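Local atomic coordinates of pumilio homology domain family member 4 (Saccharomyces cerevisiae, PDB entry 3BWT), a protein that binds mRNA through a domain of eight Pumilio repeats, the part held by this chain, and may affect diploid formation in yeast. Residues His95-Arg98 / Ala99-Leu103; Pro122-Val125 / Gln126-Asp130; His179-Thr182 / Glu183-Asp186; Lys221-Tyr224 / Thr225-Val229. All blocks are in the same frame, centred on the assembly; numbering follows the deposited sequence.

Contact 1: His95-Arg98 / Ala99-Leu103; sequences HGTR and ALQKL
His95 O accepts the N-H of Ala99 at 2.9 Å, and Gly96 O that of Leu100, in the i to i+4 pattern that Lys102 N continues on Arg98 O along helix 96-106. Above this backbone the contact is carried by Thr97 and Gln101, one turn apart, whose side chains run side by side in the same direction. The extended chain of Gln101 runs back along Thr97, and its NE2 donates to Thr97 OG1 over 3.2 Å. The bond is bent, with an N-H...O angle of 144°, and the hydroxyl sits 21° out of the amide plane. Thr97 makes this possible by holding OG1 opposite its own backbone N (chi1 -173°), where the oxygen can also bond to Asn132 O; since that carbonyl can only accept, the threonine hydroxyl is left to receive the glutamine N-H. On the neighbouring flank the Arg98 chain bends at chi3, which carries its guanidinium back to a weak bond, 3.4 Å, between Arg98 NH2 and His95 ND1. In sequence, Thr97, Arg98 and Gln101 fall at the positions that PUF proteins use to read RNA bases, consistent with a recognition helix. Around it, Thr97, Leu100 and Gln101 lean on helix 133-143, Arg98 reaches Asn61, Tyr62 and Gln65 of helix 60-70, Leu100 packs onto helix 87-92, and Ala99 and Leu103 meet Met55 of helix 51-55.

Contact 2: Pro122-Val125 / Gln126-Asp130; sequences PYTV and QLSKD
Thr124 O is gripped twice by a single residue, Ser128, whose backbone N and hydroxyl both bond to it. Ser128 OG stands 2.8 Å from Thr124 O, above the carbonyl plane by 39°, while Ser128 N comes from the opposite face, with an N-H...O angle of 161°. The serine hydroxyl lies opposite its own carbonyl carbon and beside its N, the position from which it can fold back on the preceding turn. The hydroxyl of Thr124 turns elsewhere, bonding to Arg121 O. On either side of this pair the ladder goes on: Leu127 N bonds to Tyr123 O at the N-cap, and Lys129 N to Val125 O. Away from the backbone, Val125 and Lys129 run alongside each other, and the extended lysine chain brings CE to 3.6 Å from Val125 CG1 before its ammonium reaches Asp162 in a salt bridge. Tyr123 and Gln126 also point the same way, Gln126 NE2 lying 4.1 Å from Tyr123 CD1, with the ring and the amide turned 73° apart; Pro122 CB covers one face of the ring, 3.6 Å above its centre. Tyr123 CB packs loosely on Leu127 CG, 4.3 Å away. Helix 124-128 is a short one in Pumilio 4, and the chemistry is that of a buried hydroxyl paid for within the helix: Ser128 spends its OG on the carbonyl of Thr124, one turn back, while its side chain touches Ile137 of helix 133-143; the lysine, by contrast, uses its hydrocarbon locally and its charge on a more distant acid.

Contact 3: His179-Thr182 / Glu183-Asp186; sequences HGTT and EQCD
The carboxamide of Gln184 takes the N-H of Thr181 in its own carbonyl plane: Thr181 N lies 2.7 Å from Gln184 OE1, with a C=O...N angle of 152°. The other half of the amide faces helix 146-158, NE2 bonding to Pro146 O and Gln150 OE1, so that bonds at both its polar atoms fix the rotation of the flat group. Thr181 and Gln184 cross at about a right angle, and the threonine CB rests 3.7 Å from Gln184 CD. The side chain of Asp186, which ends in a second flat group, runs alongside that of Thr182 in the same direction, its OD2 4.0 Å from Thr182 CG2. Thr181 keeps its methyl opposite its own N (chi1 -88° for the hydroxyl), which lays CG2 against Glu183 CB at 3.5 Å. Cys185 points its side chain at the turn, SG lying beside Gly180 O at 3.3 Å. Beneath these groups the first helical bonds close, Cys185 N to Thr181 O at 2.7 Å and nearly straight (172°), and Asp186 N to Thr182 O. Putting an alanine in place of Gln184 would remove the whole carboxamide, and would probably leave the N-H of Thr181 and the carbonyl of Pro146 without their mates. Thr181 is the N-cap of helix 182-193 and Gln184 the third residue of that helix, so its acceptance of the N-cap N-H is one half of a capping box; the threonine side chain does not return the bond. This half box closes the tight turn from helix 169-179 within Pumilio 5.

Contact 4: Lys221-Tyr224 / Thr225-Val229; sequences KYDY and THKIV
Backbone hydrogen bonds set the turn, the sound one running from Ile228 N to Tyr224 O at 2.8 Å. At the N-cap residue Asp223, the carbonyl oxygen receives only weak bonds, from His226 N and from Lys227 N. Charge adds one long salt bridge: the extended chain of Lys227 brings NZ to 3.9 Å from Asp223 OD1, the two side chains meeting at a slant, while the CG of the same aspartate sits over one face of the Tyr224 ring, off toward its rim. Aromatic and apolar contacts fill the rest. Thr225 presents CB at the edge of the Tyr222 ring, in its plane and 4.0 Å from CD2, and Tyr222 CB approaches His226 CE1 at 3.3 Å. Ile228 has CG1 opposite its own carbonyl carbon (chi1 -67°), which leads that branch back over the preceding turn until CD1 is 3.6 Å from Tyr224 O. A glycine in place of Ile228 would remove the whole side chain and is likely to open a gap beside the Tyr224 carbonyl, Leu193 and Ile213. In Pumilio 6, Glu216 of helix 205-219 bonds to the N atoms of Asp223 and Tyr224 and to Thr225 OG1, and Tyr224 OH to Asp190; helix 224-232 packs on helices 205-219 and 182-193, with Tyr222, Thr225, His226 and Val229 turned onto helix 256-279.

All four are local contacts along or at the start of a helix, spread in series along the repeat array. Contacts 1 and 2, whose centres are 15 Å apart, are partly buried and spend side-chain hydroxyls inside the helix, as an acceptor from an amide in contact 1 and as a second grip on a carbonyl in contact 2. In contacts 3 and 4 the first segment is mostly the loop before the helix; the former is a surface turn tied by a glutamine, the latter partly buried and richer in rings. These two touch, Asp186 O lying 2.9 Å from Tyr224 OH, probably hydrogen-bonded. Contact 1 alone lies on a presumed recognition helix, about 37 Å centre to centre from contact 4.

Contact 1: His95-Arg98 / Ala99-Leu103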
ATOM      1  N   HIS A  95      11.370 -13.958   5.926  1.00 16.23           N
ATOM      2  CA  HIS A  95      10.543 -14.946   6.609  1.00 18.04           C
ATOM      3  C   HIS A  95      10.013 -14.407   7.935  1.00 18.79           C
ATOM      4  O   HIS A  95       8.814 -14.465   8.203  1.00 20.03           O
ATOM      5  CB  HIS A  95      11.355 -16.213   6.862  1.00 20.76           C
ATOM      6  CG  HIS A  95      12.239 -16.599   5.716  1.00 20.25           C
ATOM      7  ND1 HIS A  95      11.741 -16.965   4.482  1.00 19.75           N
ATOM      8  CD2 HIS A  95      13.586 -16.673   5.617  1.00 17.86           C
ATOM      9  CE1 HIS A  95      12.745 -17.250   3.675  1.00 17.70           C
ATOM     10  NE2 HIS A  95      13.875 -17.078   4.337  1.00 17.39           N
ATOM     11  N   GLY A  96      10.919 -13.889   8.758  1.00 17.21           N
ATOM     12  CA  GLY A  96      10.546 -13.156   9.946  1.00 17.04           C
ATOM     13  C   GLY A  96       9.332 -12.257   9.757  1.00 18.15           C
ATOM     14  O   GLY A  96       8.417 -12.263  10.582  1.00 19.03           O
ATOM     15  N   THR A  97       9.310 -11.484   8.678  1.00 17.23           N
ATOM     16  CA  THR A  97       8.179 -10.611   8.420  1.00 17.86           C
ATOM     17  C   THR A  97       6.882 -11.394   8.219  1.00 19.28           C
ATOM     18  O   THR A  97       5.809 -10.908   8.534  1.00 18.39           O
ATOM     19  CB  THR A  97       8.409  -9.687   7.197  1.00 21.14           C
ATOM     20  OG1 THR A  97       7.330  -8.746   7.094  1.00 17.76           O
ATOM     21  CG2 THR A  97       8.485 -10.493   5.897  1.00 18.80           C
ATOM     22  N   ARG A  98       6.968 -12.604   7.683  1.00 19.47           N
ATOM     23  CA  ARG A  98       5.752 -13.385   7.484  1.00 21.35           C
ATOM     24  C   ARG A  98       5.285 -14.023   8.794  1.00 24.65           C
ATOM     25  O   ARG A  98       4.085 -14.068   9.093  1.00 22.74           O
ATOM     26  CB  ARG A  98       5.908 -14.411   6.349  1.00 21.12           C
ATOM     27  CG  ARG A  98       5.529 -13.822   4.983  1.00 37.00           C
ATOM     28  CD  ARG A  98       5.479 -14.857   3.873  1.00 59.14           C
ATOM     29  NE  ARG A  98       6.771 -15.040   3.211  1.00 55.29           N
ATOM     30  CZ  ARG A  98       7.678 -15.943   3.580  1.00 52.10           C
ATOM     31  NH1 ARG A  98       7.431 -16.741   4.614  1.00 29.78           N
ATOM     32  NH2 ARG A  98       8.832 -16.048   2.919  1.00 48.93           N
ATOM     33  N   ALA A  99       6.241 -14.484   9.590  1.00 22.04           N
ATOM     34  CA  ALA A  99       5.920 -15.054  10.883  1.00 19.57           C
ATOM     35  C   ALA A  99       5.330 -13.984  11.797  1.00 19.34           C
ATOM     36  O   ALA A  99       4.425 -14.254  12.575  1.00 20.27           O
ATOM     37  CB  ALA A  99       7.153 -15.654  11.500  1.00 17.77           C
ATOM     38  N   LEU A 100       5.849 -12.766  11.702  1.00 20.25           N
ATOM     39  CA  LEU A 100       5.448 -11.700  12.614  1.00 18.98           C
ATOM     40  C   LEU A 100       4.103 -11.103  12.214  1.00 20.12           C
ATOM     41  O   LEU A 100       3.377 -10.573  13.055  1.00 19.55           O
ATOM     42  CB  LEU A 100       6.522 -10.618  12.670  1.00 18.82           C
ATOM     43  CG  LEU A 100       6.287  -9.366  13.515  1.00 17.82           C
ATOM     44  CD1 LEU A 100       5.780  -9.719  14.881  1.00 17.57           C
ATOM     45  CD2 LEU A 100       7.582  -8.603  13.618  1.00 17.78           C
ATOM     46  N   GLN A 101       3.774 -11.188  10.930  1.00 20.87           N
ATOM     47  CA  GLN A 101       2.453 -10.796  10.469  1.00 19.10           C
ATOM     48  C   GLN A 101       1.409 -11.771  11.006  1.00 19.22           C
ATOM     49  O   GLN A 101       0.334 -11.365  11.442  1.00 21.10           O
ATOM     50  CB  GLN A 101       2.403 -10.754   8.947  1.00 19.56           C
ATOM     51  CG  GLN A 101       3.273  -9.676   8.337  1.00 19.34           C
ATOM     52  CD  GLN A 101       3.227  -9.664   6.817  1.00 19.37           C
ATOM     53  OE1 GLN A 101       2.159  -9.596   6.226  1.00 23.78           O
ATOM     54  NE2 GLN A 101       4.392  -9.717   6.183  1.00 20.68           N
ATOM     55  N   LYS A 102       1.732 -13.057  10.987  1.00 18.87           N
ATOM     56  CA  LYS A 102       0.834 -14.068  11.536  1.00 20.79           C
ATOM     57  C   LYS A 102       0.598 -13.874  13.032  1.00 20.19           C
ATOM     58  O   LYS A 102      -0.533 -13.987  13.516  1.00 19.72           O
ATOM     59  CB  LYS A 102       1.368 -15.471  11.288  1.00 18.93           C
ATOM     60  CG  LYS A 102       0.284 -16.532  11.349  1.00 24.09           C
ATOM     61  CD  LYS A 102      -0.631 -16.373  10.164  1.00 33.07           C
ATOM     62  CE  LYS A 102      -1.712 -17.419  10.133  1.00 32.66           C
ATOM     63  NZ  LYS A 102      -2.544 -17.219   8.913  1.00 50.58           N
ATOM     64  N   LEU A 103       1.671 -13.593  13.759  1.00 18.04           N
ATOM     65  CA  LEU A 103       1.564 -13.303  15.180  1.00 18.83           C
ATOM     66  C   LEU A 103       0.534 -12.208  15.420  1.00 19.48           C
ATOM     67  O   LEU A 103      -0.370 -12.357  16.236  1.00 21.58           O
ATOM     68  CB  LEU A 103       2.921 -12.889  15.736  1.00 17.74           C
ATOM     69  CG  LEU A 103       3.078 -12.719  17.248  1.00 17.97           C
ATOM     70  CD1 LEU A 103       4.492 -13.083  17.675  1.00 18.58           C
ATOM     71  CD2 LEU A 103       2.746 -11.301  17.678  1.00 19.28           C
TER

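Contact 2: Pro122-Val125 / Gln126-Asp130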
ATOM      1  N   PRO A 122       9.175   2.296  18.595  1.00 19.45           N
ATOM      2  CA  PRO A 122      10.476   2.949  18.424  1.00 19.68           C
ATOM      3  C   PRO A 122      11.020   2.884  16.992  1.00 22.57           C
ATOM      4  O   PRO A 122      11.887   3.684  16.641  1.00 35.15           O
ATOM      5  CB  PRO A 122      11.390   2.149  19.353  1.00 19.17           C
ATOM      6  CG  PRO A 122      10.483   1.578  20.378  1.00 22.04           C
ATOM      7  CD  PRO A 122       9.175   1.322  19.700  1.00 22.74           C
ATOM      8  N   TYR A 123      10.525   1.960  16.176  1.00 20.49           N
ATOM      9  CA  TYR A 123      11.149   1.690  14.886  1.00 18.89           C
ATOM     10  C   TYR A 123      10.232   1.911  13.691  1.00 18.26           C
ATOM     11  O   TYR A 123      10.511   1.444  12.597  1.00 18.70           O
ATOM     12  CB  TYR A 123      11.683   0.260  14.874  1.00 18.52           C
ATOM     13  CG  TYR A 123      12.376  -0.094  16.162  1.00 19.75           C
ATOM     14  CD1 TYR A 123      13.636   0.410  16.459  1.00 18.16           C
ATOM     15  CD2 TYR A 123      11.762  -0.915  17.091  1.00 19.00           C
ATOM     16  CE1 TYR A 123      14.259   0.101  17.639  1.00 17.33           C
ATOM     17  CE2 TYR A 123      12.373  -1.227  18.266  1.00 18.29           C
ATOM     18  CZ  TYR A 123      13.619  -0.719  18.541  1.00 18.67           C
ATOM     19  OH  TYR A 123      14.220  -1.051  19.731  1.00 20.90           O
ATOM     20  N   THR A 124       9.152   2.649  13.891  1.00 18.59           N
ATOM     21  CA  THR A 124       8.101   2.728  12.881  1.00 19.18           C
ATOM     22  C   THR A 124       8.548   3.213  11.491  1.00 18.69           C
ATOM     23  O   THR A 124       8.165   2.626  10.479  1.00 19.10           O
ATOM     24  CB  THR A 124       6.925   3.572  13.375  1.00 19.60           C
ATOM     25  OG1 THR A 124       6.461   3.042  14.621  1.00 20.83           O
ATOM     26  CG2 THR A 124       5.791   3.559  12.345  1.00 20.59           C
ATOM     27  N   VAL A 125       9.336   4.277  11.429  1.00 17.44           N
ATOM     28  CA  VAL A 125       9.789   4.768  10.132  1.00 18.19           C
ATOM     29  C   VAL A 125      10.681   3.737   9.443  1.00 18.33           C
ATOM     30  O   VAL A 125      10.458   3.373   8.287  1.00 17.50           O
ATOM     31  CB  VAL A 125      10.557   6.094  10.247  1.00 17.45           C
ATOM     32  CG1 VAL A 125      11.318   6.340   8.986  1.00 18.44           C
ATOM     33  CG2 VAL A 125       9.603   7.241  10.515  1.00 20.35           C
ATOM     34  N   GLN A 126      11.693   3.267  10.168  1.00 19.29           N
ATOM     35  CA  GLN A 126      12.621   2.289   9.634  1.00 17.13           C
ATOM     36  C   GLN A 126      11.886   1.129   8.972  1.00 17.17           C
ATOM     37  O   GLN A 126      12.224   0.731   7.851  1.00 17.00           O
ATOM     38  CB  GLN A 126      13.545   1.782  10.736  1.00 16.97           C
ATOM     39  CG  GLN A 126      14.448   0.628  10.313  1.00 17.80           C
ATOM     40  CD  GLN A 126      15.366   0.158  11.446  1.00 24.01           C
ATOM     41  OE1 GLN A 126      16.297  -0.619  11.226  1.00 22.96           O
ATOM     42  NE2 GLN A 126      15.105   0.637  12.662  1.00 20.78           N
ATOM     43  N   LEU A 127      10.884   0.591   9.665  1.00 17.41           N
ATOM     44  CA  LEU A 127      10.134  -0.551   9.165  1.00 16.23           C
ATOM     45  C   LEU A 127       9.187  -0.162   8.053  1.00 17.54           C
ATOM     46  O   LEU A 127       9.060  -0.885   7.067  1.00 18.27           O
ATOM     47  CB  LEU A 127       9.370  -1.231  10.281  1.00 17.20           C
ATOM     48  CG  LEU A 127      10.268  -1.748  11.395  1.00 16.81           C
ATOM     49  CD1 LEU A 127       9.485  -2.691  12.290  1.00 16.57           C
ATOM     50  CD2 LEU A 127      11.477  -2.448  10.797  1.00 17.08           C
ATOM     51  N   SER A 128       8.530   0.982   8.198  1.00 17.50           N
ATOM     52  CA  SER A 128       7.720   1.514   7.108  1.00 17.69           C
ATOM     53  C   SER A 128       8.535   1.615   5.816  1.00 18.53           C
ATOM     54  O   SER A 128       8.009   1.396   4.717  1.00 19.19           O
ATOM     55  CB  SER A 128       7.139   2.881   7.471  1.00 17.03           C
ATOM     56  OG  SER A 128       6.160   2.770   8.491  1.00 17.10           O
ATOM     57  N   LYS A 129       9.818   1.935   5.947  1.00 16.79           N
ATOM     58  CA  LYS A 129      10.658   2.144   4.777  1.00 17.24           C
ATOM     59  C   LYS A 129      11.322   0.873   4.293  1.00 16.23           C
ATOM     60  O   LYS A 129      11.978   0.889   3.268  1.00 16.60           O
ATOM     61  CB  LYS A 129      11.741   3.189   5.039  1.00 17.62           C
ATOM     62  CG  LYS A 129      11.273   4.627   5.073  1.00 18.22           C
ATOM     63  CD  LYS A 129      12.475   5.547   5.250  1.00 18.31           C
ATOM     64  CE  LYS A 129      12.039   6.979   5.485  1.00 43.27           C
ATOM     65  NZ  LYS A 129      13.195   7.914   5.473  1.00 43.33           N
ATOM     66  N   ASP A 130      11.147  -0.229   5.009  1.00 16.23           N
ATOM     67  CA  ASP A 130      11.843  -1.464   4.648  1.00 17.38           C
ATOM     68  C   ASP A 130      11.024  -2.412   3.759  1.00 17.25           C
ATOM     69  O   ASP A 130       9.833  -2.617   3.984  1.00 16.23           O
ATOM     70  CB  ASP A 130      12.308  -2.213   5.909  1.00 17.20           C
ATOM     71  CG  ASP A 130      13.193  -3.398   5.587  1.00 16.23           C
ATOM     72  OD1 ASP A 130      13.431  -3.646   4.391  1.00 16.23           O
ATOM     73  OD2 ASP A 130      13.652  -4.072   6.533  1.00 16.23           O
TER

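Contact 3: His179-Thr182 / Glu183-Asp186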
ATOM      1  N   HIS A 179      -7.715   2.169   6.778  1.00 22.14           N
ATOM      2  CA  HIS A 179      -8.178   1.686   8.071  1.00 22.70           C
ATOM      3  C   HIS A 179      -8.250   2.791   9.114  1.00 27.15           C
ATOM      4  O   HIS A 179      -8.847   2.623  10.181  1.00 23.86           O
ATOM      5  CB  HIS A 179      -7.260   0.573   8.572  1.00 19.92           C
ATOM      6  CG  HIS A 179      -7.232  -0.622   7.678  1.00 20.85           C
ATOM      7  ND1 HIS A 179      -8.255  -1.542   7.640  1.00 24.95           N
ATOM      8  CD2 HIS A 179      -6.313  -1.046   6.781  1.00 23.90           C
ATOM      9  CE1 HIS A 179      -7.965  -2.487   6.765  1.00 20.59           C
ATOM     10  NE2 HIS A 179      -6.789  -2.210   6.231  1.00 23.37           N
ATOM     11  N   GLY A 180      -7.634   3.922   8.805  1.00 25.05           N
ATOM     12  CA  GLY A 180      -7.641   5.038   9.723  1.00 24.71           C
ATOM     13  C   GLY A 180      -9.029   5.550  10.054  1.00 27.24           C
ATOM     14  O   GLY A 180      -9.920   5.574   9.201  1.00 25.53           O
ATOM     15  N   THR A 181      -9.199   5.924  11.319  1.00 26.02           N
ATOM     16  CA  THR A 181     -10.302   6.750  11.794  1.00 21.12           C
ATOM     17  C   THR A 181     -10.404   8.039  10.982  1.00 24.95           C
ATOM     18  O   THR A 181      -9.386   8.570  10.519  1.00 24.74           O
ATOM     19  CB  THR A 181     -10.020   7.169  13.241  1.00 21.75           C
ATOM     20  OG1 THR A 181     -10.524   6.178  14.146  1.00 19.24           O
ATOM     21  CG2 THR A 181     -10.649   8.507  13.545  1.00 32.93           C
ATOM     22  N   THR A 182     -11.618   8.556  10.821  1.00 25.26           N
ATOM     23  CA  THR A 182     -11.821   9.831  10.122  1.00 24.96           C
ATOM     24  C   THR A 182     -10.896  10.929  10.650  1.00 23.37           C
ATOM     25  O   THR A 182     -10.294  11.680   9.878  1.00 21.19           O
ATOM     26  CB  THR A 182     -13.288  10.309  10.221  1.00 28.26           C
ATOM     27  OG1 THR A 182     -14.140   9.402   9.509  1.00 29.36           O
ATOM     28  CG2 THR A 182     -13.442  11.703   9.630  1.00 24.93           C
ATOM     29  N   GLU A 183     -10.786  11.009  11.971  1.00 24.71           N
ATOM     30  CA  GLU A 183      -9.911  11.975  12.622  1.00 24.32           C
ATOM     31  C   GLU A 183      -8.448  11.719  12.253  1.00 35.32           C
ATOM     32  O   GLU A 183      -7.696  12.654  11.958  1.00 34.18           O
ATOM     33  CB  GLU A 183     -10.096  11.924  14.142  1.00 21.50           C
ATOM     34  CG  GLU A 183      -9.212  12.897  14.910  1.00 43.19           C
ATOM     35  CD  GLU A 183      -9.637  13.070  16.363  1.00 60.10           C
ATOM     36  OE1 GLU A 183     -10.126  12.091  16.970  1.00 55.58           O
ATOM     37  OE2 GLU A 183      -9.475  14.188  16.900  1.00 61.64           O
ATOM     38  N   GLN A 184      -8.052  10.449  12.276  1.00 26.25           N
ATOM     39  CA  GLN A 184      -6.699  10.065  11.899  1.00 24.40           C
ATOM     40  C   GLN A 184      -6.429  10.407  10.435  1.00 23.07           C
ATOM     41  O   GLN A 184      -5.426  11.043  10.113  1.00 22.91           O
ATOM     42  CB  GLN A 184      -6.479   8.567  12.134  1.00 22.27           C
ATOM     43  CG  GLN A 184      -6.160   8.188  13.562  1.00 18.99           C
ATOM     44  CD  GLN A 184      -6.420   6.721  13.828  1.00 21.59           C
ATOM     45  OE1 GLN A 184      -7.206   6.084  13.124  1.00 20.61           O
ATOM     46  NE2 GLN A 184      -5.766   6.175  14.852  1.00 21.81           N
ATOM     47  N   CYS A 185      -7.327   9.984   9.551  1.00 21.98           N
ATOM     48  CA  CYS A 185      -7.130  10.213   8.120  1.00 22.34           C
ATOM     49  C   CYS A 185      -7.129  11.693   7.786  1.00 22.16           C
ATOM     50  O   CYS A 185      -6.419  12.128   6.883  1.00 24.70           O
ATOM     51  CB  CYS A 185      -8.183   9.480   7.287  1.00 18.03           C
ATOM     52  SG  CYS A 185      -8.105   7.684   7.439  1.00 26.55           S
ATOM     53  N   ASP A 186      -7.926  12.466   8.513  1.00 22.65           N
ATOM     54  CA  ASP A 186      -7.983  13.905   8.293  1.00 24.51           C
ATOM     55  C   ASP A 186      -6.671  14.570   8.702  1.00 24.00           C
ATOM     56  O   ASP A 186      -6.077  15.315   7.926  1.00 22.78           O
ATOM     57  CB  ASP A 186      -9.154  14.526   9.054  1.00 26.73           C
ATOM     58  CG  ASP A 186     -10.467  14.451   8.283  1.00 29.41           C
ATOM     59  OD1 ASP A 186     -10.521  13.783   7.227  1.00 25.62           O
ATOM     60  OD2 ASP A 186     -11.455  15.067   8.742  1.00 42.20           O
TER

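Contact 4: Lys221-Tyr224 / Thr225-Val229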
ATOM      1  N   LYS A 221     -18.149  10.973  -0.719  1.00 27.52           N
ATOM      2  CA  LYS A 221     -18.066  12.123   0.173  1.00 28.03           C
ATOM      3  C   LYS A 221     -16.747  12.834  -0.106  1.00 32.50           C
ATOM      4  O   LYS A 221     -15.677  12.272   0.134  1.00 32.01           O
ATOM      5  CB  LYS A 221     -18.094  11.637   1.616  1.00 26.93           C
ATOM      6  CG  LYS A 221     -18.843  12.513   2.588  1.00 29.19           C
ATOM      7  CD  LYS A 221     -19.470  11.626   3.666  1.00 41.68           C
ATOM      8  CE  LYS A 221     -20.240  12.417   4.717  1.00 40.75           C
ATOM      9  NZ  LYS A 221     -20.758  11.503   5.778  1.00 45.13           N
ATOM     10  N   TYR A 222     -16.817  14.065  -0.605  1.00 27.99           N
ATOM     11  CA  TYR A 222     -15.627  14.747  -1.106  1.00 22.39           C
ATOM     12  C   TYR A 222     -15.156  15.911  -0.243  1.00 24.95           C
ATOM     13  O   TYR A 222     -15.897  16.859   0.007  1.00 28.82           O
ATOM     14  CB  TYR A 222     -15.847  15.193  -2.548  1.00 20.10           C
ATOM     15  CG  TYR A 222     -16.178  14.037  -3.454  1.00 23.03           C
ATOM     16  CD1 TYR A 222     -17.479  13.557  -3.559  1.00 27.38           C
ATOM     17  CD2 TYR A 222     -15.190  13.404  -4.187  1.00 21.05           C
ATOM     18  CE1 TYR A 222     -17.782  12.485  -4.385  1.00 25.89           C
ATOM     19  CE2 TYR A 222     -15.481  12.335  -5.008  1.00 19.63           C
ATOM     20  CZ  TYR A 222     -16.775  11.880  -5.106  1.00 24.95           C
ATOM     21  OH  TYR A 222     -17.055  10.813  -5.928  1.00 24.83           O
ATOM     22  N   ASP A 223     -13.908  15.826   0.204  1.00 21.52           N
ATOM     23  CA  ASP A 223     -13.306  16.863   1.027  1.00 22.54           C
ATOM     24  C   ASP A 223     -11.927  17.221   0.471  1.00 26.94           C
ATOM     25  O   ASP A 223     -11.745  18.300  -0.096  1.00 27.50           O
ATOM     26  CB  ASP A 223     -13.215  16.411   2.493  1.00 19.79           C
ATOM     27  CG  ASP A 223     -12.461  17.399   3.376  1.00 23.14           C
ATOM     28  OD1 ASP A 223     -11.929  18.397   2.844  1.00 24.01           O
ATOM     29  OD2 ASP A 223     -12.393  17.178   4.608  1.00 22.47           O
ATOM     30  N   TYR A 224     -10.958  16.317   0.629  1.00 24.41           N
ATOM     31  CA  TYR A 224      -9.588  16.597   0.208  1.00 21.35           C
ATOM     32  C   TYR A 224      -9.457  16.575  -1.310  1.00 27.49           C
ATOM     33  O   TYR A 224      -8.588  17.239  -1.878  1.00 25.07           O
ATOM     34  CB  TYR A 224      -8.592  15.648   0.881  1.00 19.67           C
ATOM     35  CG  TYR A 224      -8.496  15.866   2.377  1.00 22.70           C
ATOM     36  CD1 TYR A 224      -7.729  16.903   2.900  1.00 19.64           C
ATOM     37  CD2 TYR A 224      -9.200  15.051   3.266  1.00 20.41           C
ATOM     38  CE1 TYR A 224      -7.658  17.117   4.268  1.00 21.32           C
ATOM     39  CE2 TYR A 224      -9.131  15.251   4.629  1.00 19.46           C
ATOM     40  CZ  TYR A 224      -8.361  16.286   5.128  1.00 24.05           C
ATOM     41  OH  TYR A 224      -8.299  16.489   6.489  1.00 24.84           O
ATOM     42  N   THR A 225     -10.336  15.829  -1.969  1.00 19.95           N
ATOM     43  CA  THR A 225     -10.368  15.837  -3.414  1.00 20.02           C
ATOM     44  C   THR A 225     -10.483  17.279  -3.894  1.00 23.24           C
ATOM     45  O   THR A 225      -9.710  17.736  -4.729  1.00 24.32           O
ATOM     46  CB  THR A 225     -11.552  15.009  -3.941  1.00 23.11           C
ATOM     47  OG1 THR A 225     -11.347  13.626  -3.621  1.00 23.87           O
ATOM     48  CG2 THR A 225     -11.686  15.158  -5.443  1.00 19.73           C
ATOM     49  N   HIS A 226     -11.449  18.008  -3.349  1.00 28.31           N
ATOM     50  CA  HIS A 226     -11.673  19.384  -3.769  1.00 25.76           C
ATOM     51  C   HIS A 226     -10.478  20.267  -3.439  1.00 25.23           C
ATOM     52  O   HIS A 226     -10.100  21.132  -4.227  1.00 27.34           O
ATOM     53  CB  HIS A 226     -12.956  19.952  -3.153  1.00 20.68           C
ATOM     54  CG  HIS A 226     -14.210  19.357  -3.714  1.00 25.79           C
ATOM     55  ND1 HIS A 226     -15.126  18.678  -2.938  1.00 26.32           N
ATOM     56  CD2 HIS A 226     -14.699  19.335  -4.979  1.00 23.43           C
ATOM     57  CE1 HIS A 226     -16.126  18.267  -3.699  1.00 26.44           C
ATOM     58  NE2 HIS A 226     -15.891  18.651  -4.942  1.00 24.25           N
ATOM     59  N   LYS A 227      -9.876  20.049  -2.276  1.00 25.34           N
ATOM     60  CA  LYS A 227      -8.732  20.866  -1.878  1.00 29.17           C
ATOM     61  C   LYS A 227      -7.494  20.609  -2.760  1.00 27.02           C
ATOM     62  O   LYS A 227      -6.739  21.535  -3.076  1.00 24.60           O
ATOM     63  CB  LYS A 227      -8.425  20.668  -0.396  1.00 25.14           C
ATOM     64  CG  LYS A 227      -9.516  21.210   0.527  1.00 24.20           C
ATOM     65  CD  LYS A 227      -9.154  21.000   1.998  1.00 31.69           C
ATOM     66  CE  LYS A 227     -10.237  21.520   2.946  1.00 22.79           C
ATOM     67  NZ  LYS A 227      -9.908  21.315   4.374  1.00 20.53           N
ATOM     68  N   ILE A 228      -7.308  19.356  -3.171  1.00 24.13           N
ATOM     69  CA  ILE A 228      -6.238  18.995  -4.092  1.00 22.12           C
ATOM     70  C   ILE A 228      -6.466  19.646  -5.447  1.00 28.33           C
ATOM     71  O   ILE A 228      -5.581  20.313  -5.984  1.00 29.54           O
ATOM     72  CB  ILE A 228      -6.162  17.476  -4.315  1.00 21.36           C
ATOM     73  CG1 ILE A 228      -5.734  16.756  -3.039  1.00 19.02           C
ATOM     74  CG2 ILE A 228      -5.205  17.153  -5.448  1.00 18.55           C
ATOM     75  CD1 ILE A 228      -5.904  15.270  -3.128  1.00 17.99           C
ATOM     76  N   VAL A 229      -7.653  19.436  -6.007  1.00 26.88           N
ATOM     77  CA  VAL A 229      -7.977  20.012  -7.300  1.00 27.40           C
ATOM     78  C   VAL A 229      -7.718  21.511  -7.290  1.00 28.21           C
ATOM     79  O   VAL A 229      -7.092  22.048  -8.206  1.00 36.16           O
ATOM     80  CB  VAL A 229      -9.425  19.735  -7.698  1.00 26.11           C
ATOM     81  CG1 VAL A 229      -9.758  20.450  -8.993  1.00 22.62           C
ATOM     82  CG2 VAL A 229      -9.634  18.240  -7.857  1.00 32.84           C
TER